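Long-range contact in uric acid degradation bifunctional protein PucL (Bacillus subtilis, PDB 6A4M), which probably oxidises uric acid with its urate oxidase domain and, in its full-length bifunctional form, decarboxylates a later product of urate breakdown: residues S135-E147 / I155-L167. Numbering follows the deposited sequence.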
loop_
_atom_site.group_PDB
_atom_site.type_symbol
_atom_site.label_atom_id
_atom_site.label_comp_id
_atom_site.label_asym_id
_atom_site.label_seq_id
_atom_site.Cartn_x
_atom_site.Cartn_y
_atom_site.Cartn_z
ATOM N N SER A 135 -6.836 3.505 11.501
ATOM C CA SER A 135 -5.816 2.478 11.732
ATOM C C SER A 135 -4.404 3.048 11.660
ATOM O O SER A 135 -4.111 3.892 10.815
ATOM C CB SER A 135 -5.954 1.336 10.721
ATOM O OG SER A 135 -5.020 0.301 10.996
ATOM N N ARG A 136 -3.546 2.573 12.561
ATOM C CA ARG A 136 -2.124 2.910 12.587
ATOM C C ARG A 136 -1.234 1.695 12.271
ATOM O O ARG A 136 -0.015 1.771 12.424
ATOM C CB ARG A 136 -1.770 3.500 13.958
ATOM C CG ARG A 136 -2.341 4.896 14.199
ATOM C CD ARG A 136 -2.907 5.041 15.605
ATOM N NE ARG A 136 -4.273 4.519 15.683
ATOM C CZ ARG A 136 -4.871 4.020 16.771
ATOM N NH1 ARG A 136 -4.254 3.922 17.951
ATOM N NH2 ARG A 136 -6.126 3.595 16.667
ATOM N N ASN A 137 -1.838 0.590 11.816
ATOM C CA ASN A 137 -1.093 -0.593 11.343
ATOM C C ASN A 137 -0.622 -0.361 9.893
ATOM O O ASN A 137 -0.423 0.785 9.498
ATOM C CB ASN A 137 -1.952 -1.867 11.502
ATOM C CG ASN A 137 -2.253 -2.192 12.954
ATOM O OD1 ASN A 137 -1.426 -1.961 13.835
ATOM N ND2 ASN A 137 -3.438 -2.746 13.209
ATOM N N GLU A 138 -0.405 -1.417 9.107
ATOM C CA GLU A 138 0.032 -1.255 7.713
ATOM C C GLU A 138 -0.886 -0.335 6.902
ATOM O O GLU A 138 -2.079 -0.216 7.186
ATOM C CB GLU A 138 0.208 -2.613 7.002
ATOM C CG GLU A 138 -1.067 -3.405 6.705
ATOM C CD GLU A 138 -1.503 -4.336 7.819
ATOM O OE1 GLU A 138 -1.124 -4.119 8.986
ATOM O OE2 GLU A 138 -2.243 -5.292 7.518
ATOM N N ARG A 139 -0.306 0.309 5.896
ATOM C CA ARG A 139 -0.997 1.333 5.109
ATOM C C ARG A 139 -0.431 1.374 3.702
ATOM O O ARG A 139 0.781 1.243 3.513
ATOM C CB ARG A 139 -0.845 2.708 5.772
ATOM C CG ARG A 139 0.600 3.100 6.062
ATOM C CD ARG A 139 0.717 4.190 7.113
ATOM N NE ARG A 139 2.072 4.236 7.664
ATOM C CZ ARG A 139 2.530 3.493 8.678
ATOM N NH1 ARG A 139 1.753 2.608 9.312
ATOM N NH2 ARG A 139 3.796 3.639 9.068
ATOM N N SER A 140 -1.304 1.553 2.715
ATOM C CA SER A 140 -0.859 1.644 1.332
ATOM C C SER A 140 -0.258 3.021 1.062
ATOM O O SER A 140 -0.591 4.001 1.737
ATOM C CB SER A 140 -1.993 1.335 0.346
ATOM O OG SER A 140 -3.023 2.299 0.408
ATOM N N ARG A 141 0.657 3.069 0.100
ATOM C CA ARG A 141 1.223 4.322 -0.390
ATOM C C ARG A 141 1.409 4.205 -1.894
ATOM O O ARG A 141 1.747 3.128 -2.392
ATOM C CB ARG A 141 2.564 4.630 0.286
ATOM C CG ARG A 141 3.102 6.029 -0.002
ATOM C CD ARG A 141 4.420 6.299 0.713
ATOM N NE ARG A 141 5.553 5.712 -0.012
ATOM C CZ ARG A 141 6.642 6.360 -0.448
ATOM N NH1 ARG A 141 6.836 7.658 -0.228
ATOM N NH2 ARG A 141 7.575 5.683 -1.113
ATOM N N SER A 142 1.183 5.308 -2.605
ATOM C CA SER A 142 1.387 5.369 -4.053
ATOM C C SER A 142 2.263 6.561 -4.417
ATOM O O SER A 142 2.097 7.652 -3.871
ATOM C CB SER A 142 0.046 5.461 -4.780
ATOM O OG SER A 142 -0.723 4.293 -4.554
ATOM N N VAL A 143 3.202 6.330 -5.332
ATOM C CA VAL A 143 4.053 7.375 -5.886
ATOM C C VAL A 143 3.799 7.460 -7.390
ATOM O O VAL A 143 3.644 6.438 -8.061
ATOM C CB VAL A 143 5.548 7.085 -5.620
ATOM C CG1 VAL A 143 6.432 8.203 -6.169
ATOM C CG2 VAL A 143 5.779 6.890 -4.127
ATOM N N LEU A 144 3.746 8.683 -7.906
ATOM C CA LEU A 144 3.594 8.921 -9.335
ATOM C C LEU A 144 4.484 10.077 -9.750
ATOM O O LEU A 144 4.417 11.152 -9.152
ATOM C CB LEU A 144 2.141 9.256 -9.667
ATOM C CG LEU A 144 1.803 9.502 -11.143
ATOM C CD1 LEU A 144 1.885 8.211 -11.940
ATOM C CD2 LEU A 144 0.421 10.106 -11.268
ATOM N N LYS A 145 5.303 9.849 -10.776
ATOM C CA LYS A 145 6.152 10.887 -11.348
ATOM C C LYS A 145 5.795 11.062 -12.824
ATOM O O LYS A 145 5.809 10.089 -13.581
ATOM C CB LYS A 145 7.631 10.528 -11.181
ATOM C CG LYS A 145 8.512 11.755 -11.038
ATOM C CD LYS A 145 9.971 11.529 -11.408
ATOM C CE LYS A 145 10.705 12.863 -11.506
ATOM N NZ LYS A 145 12.176 12.732 -11.326
ATOM N N ALA A 146 5.473 12.296 -13.220
ATOM C CA ALA A 146 5.077 12.616 -14.594
ATOM C C ALA A 146 5.862 13.812 -15.135
ATOM O O ALA A 146 6.139 14.764 -14.400
ATOM C CB ALA A 146 3.586 12.893 -14.656
ATOM N N GLU A 147 6.205 13.753 -16.424
ATOM C CA GLU A 147 7.003 14.788 -17.097
ATOM C C GLU A 147 6.305 15.329 -18.341
ATOM O O GLU A 147 5.411 14.688 -18.897
ATOM C CB GLU A 147 8.376 14.232 -17.491
ATOM C CG GLU A 147 9.401 14.251 -16.367
ATOM C CD GLU A 147 10.733 13.620 -16.750
ATOM O OE1 GLU A 147 11.117 13.668 -17.942
ATOM O OE2 GLU A 147 11.406 13.077 -15.846
ATOM N N ILE A 155 4.584 9.328 -18.118
ATOM C CA ILE A 155 4.776 8.825 -16.759
ATOM C C ILE A 155 6.187 8.241 -16.652
ATOM O O ILE A 155 6.502 7.256 -17.320
ATOM C CB ILE A 155 3.732 7.737 -16.399
ATOM C CG1 ILE A 155 2.295 8.255 -16.591
ATOM C CG2 ILE A 155 3.947 7.221 -14.976
ATOM C CD1 ILE A 155 1.952 9.503 -15.804
ATOM N N THR A 156 7.019 8.840 -15.800
ATOM C CA THR A 156 8.436 8.432 -15.652
ATOM C C THR A 156 8.599 7.347 -14.580
ATOM O O THR A 156 9.425 6.439 -14.731
ATOM C CB THR A 156 9.437 9.616 -15.411
ATOM O OG1 THR A 156 10.426 9.238 -14.442
ATOM C CG2 THR A 156 8.776 10.906 -14.925
ATOM N N GLU A 157 7.826 7.456 -13.499
ATOM C CA GLU A 157 7.794 6.441 -12.451
ATOM C C GLU A 157 6.374 6.286 -11.917
ATOM O O GLU A 157 5.622 7.259 -11.828
ATOM C CB GLU A 157 8.742 6.818 -11.310
ATOM C CG GLU A 157 8.909 5.730 -10.255
ATOM C CD GLU A 157 9.954 6.065 -9.203
ATOM O OE1 GLU A 157 10.167 7.267 -8.916
ATOM O OE2 GLU A 157 10.559 5.115 -8.652
ATOM N N GLN A 158 6.020 5.051 -11.572
ATOM C CA GLN A 158 4.755 4.758 -10.911
ATOM C C GLN A 158 4.841 3.431 -10.169
ATOM O O GLN A 158 5.164 2.406 -10.767
ATOM C CB GLN A 158 3.606 4.692 -11.919
ATOM C CG GLN A 158 2.234 4.555 -11.261
ATOM C CD GLN A 158 1.213 3.840 -12.120
ATOM O OE1 GLN A 158 0.154 4.388 -12.414
ATOM N NE2 GLN A 158 1.524 2.613 -12.528
ATOM N N TYR A 159 4.549 3.459 -8.873
ATOM C CA TYR A 159 4.377 2.234 -8.099
ATOM C C TYR A 159 3.422 2.454 -6.943
ATOM O O TYR A 159 3.229 3.582 -6.489
ATOM C CB TYR A 159 5.720 1.703 -7.588
ATOM C CG TYR A 159 6.465 2.615 -6.639
ATOM C CD1 TYR A 159 6.282 2.519 -5.254
ATOM C CD2 TYR A 159 7.376 3.554 -7.115
ATOM C CE1 TYR A 159 6.974 3.348 -4.379
ATOM C CE2 TYR A 159 8.074 4.385 -6.248
ATOM C CZ TYR A 159 7.873 4.280 -4.882
ATOM O OH TYR A 159 8.562 5.105 -4.024
ATOM N N SER A 160 2.812 1.360 -6.501
ATOM C CA SER A 160 2.013 1.330 -5.289
ATOM C C SER A 160 2.679 0.383 -4.314
ATOM O O SER A 160 3.446 -0.495 -4.705
ATOM C CB SER A 160 0.589 0.891 -5.587
ATOM O OG SER A 160 -0.083 1.900 -6.315
ATOM N N GLU A 161 2.371 0.566 -3.040
ATOM C CA GLU A 161 3.151 -0.026 -1.972
ATOM C C GLU A 161 2.278 -0.311 -0.766
ATOM O O GLU A 161 1.344 0.443 -0.498
ATOM C CB GLU A 161 4.251 0.965 -1.592
ATOM C CG GLU A 161 5.323 0.435 -0.659
ATOM C CD GLU A 161 6.495 1.393 -0.516
ATOM O OE1 GLU A 161 6.329 2.607 -0.783
ATOM O OE2 GLU A 161 7.589 0.925 -0.128
ATOM N N ILE A 162 2.562 -1.398 -0.054
ATOM C CA ILE A 162 2.055 -1.553 1.320
ATOM C C ILE A 162 3.230 -1.435 2.282
ATOM O O ILE A 162 4.244 -2.111 2.116
ATOM C CB ILE A 162 1.231 -2.843 1.562
ATOM C CG1 ILE A 162 0.625 -2.800 2.970
ATOM C CG2 ILE A 162 2.048 -4.118 1.379
ATOM C CD1 ILE A 162 -0.516 -3.757 3.173
ATOM N N MET A 163 3.079 -0.558 3.272
ATOM C CA MET A 163 4.154 -0.205 4.190
ATOM C C MET A 163 3.884 -0.711 5.591
ATOM O O MET A 163 2.736 -0.892 5.981
ATOM C CB MET A 163 4.279 1.308 4.292
ATOM C CG MET A 163 4.395 2.046 2.975
ATOM S SD MET A 163 5.036 3.707 3.250
ATOM C CE MET A 163 3.922 4.356 4.495
ATOM N N ASP A 164 4.964 -0.891 6.345
ATOM C CA ASP A 164 4.914 -1.135 7.788
ATOM C C ASP A 164 4.029 -2.339 8.165
ATOM O O ASP A 164 3.198 -2.268 9.079
ATOM C CB ASP A 164 4.497 0.159 8.519
ATOM C CG ASP A 164 5.002 0.224 9.970
ATOM O OD1 ASP A 164 4.347 0.912 10.787
ATOM O OD2 ASP A 164 6.044 -0.390 10.303
ATOM N N LEU A 165 4.236 -3.439 7.440
ATOM C CA LEU A 165 3.552 -4.705 7.695
ATOM C C LEU A 165 4.417 -5.526 8.649
ATOM O O LEU A 165 5.461 -6.048 8.253
ATOM C CB LEU A 165 3.321 -5.456 6.380
ATOM C CG LEU A 165 2.555 -6.777 6.410
ATOM C CD1 LEU A 165 1.196 -6.624 7.076
ATOM C CD2 LEU A 165 2.402 -7.300 4.990
ATOM N N GLN A 166 3.982 -5.619 9.905
ATOM C CA GLN A 166 4.772 -6.227 10.977
ATOM C C GLN A 166 4.203 -7.596 11.345
ATOM O O GLN A 166 3.150 -7.677 11.977
ATOM C CB GLN A 166 4.790 -5.304 12.195
ATOM C CG GLN A 166 5.284 -3.892 11.889
ATOM C CD GLN A 166 5.463 -3.030 13.129
ATOM O OE1 GLN A 166 5.298 -3.493 14.254
ATOM N NE2 GLN A 166 5.807 -1.768 12.921
ATOM N N LEU A 167 4.908 -8.660 10.948
ATOM C CA LEU A 167 4.418 -10.036 11.079
ATOM C C LEU A 167 5.370 -10.916 11.878
ATOM O O LEU A 167 6.550 -11.005 11.547
ATOM C CB LEU A 167 4.232 -10.656 9.694
ATOM C CG LEU A 167 3.239 -9.963 8.763
ATOM C CD1 LEU A 167 3.251 -10.645 7.402
ATOM C CD2 LEU A 167 1.840 -9.965 9.359
#
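Backbone hydrogen bonds pair Arg139, Arg141 and Val143 with Met163, Glu161 and Tyr159 in antiparallel fashion. The straightest of these three pairs' bonds runs from Val143 N to Tyr159 O, 3.0 Å long with 168° at the hydrogen. Near the hairpin end the pattern is broken by a classic beta bulge, in which Thr156 and Glu157 both face Lys145: Lys145 O accepts from Thr156 N at 2.8 Å and, more weakly, from Glu157 N.

Two salt bridges lie on the face that carries Arg139, Arg141 and Met163. Glu161 OE1 sits in the guanidinium plane of Arg141, 3.3 Å from NE, while NH2 adds a weak bond to the same oxygen; the bend of the arginine at chi3 (81°) turns this edge to the glutamate. Arg139 NH2 instead meets Asp164 OD1 from above the carboxylate plane, the two flat groups standing 75° apart. Gln166 NE2 holds the other oxygen, Asp164 OD2. Between the two arginines runs the Met163 thioether, with SD 3.7 Å from Arg141 CD and CE against Arg139.

The hairpin 139-148/153-169 belongs to the large curved antiparallel sheet of the uricase (tunnelling) fold. Within that sheet it lies between strands 104-121 and 194-204, and helices 84-98 and 221-233 pack on the face opposite the two arginines, the one that carries Ser142, Leu144 and Ile162.

Apolar contact continues on the arginine face, where Val143 CB makes a CH-pi contact over one face of the Tyr159 ring, 4.0 Å from its centroid. Toward the helices, Leu144 CD1 and Ala146 CB pack on the Ile155 branches, and Ser142 OG lies 3.0 Å from Ser160 OG, itself hydrogen-bonded to Glu85. Farther along, the Glu138 chain lies beside Ile162 and touches Leu165 CD1, its OE2 salt-bridged to Arg225.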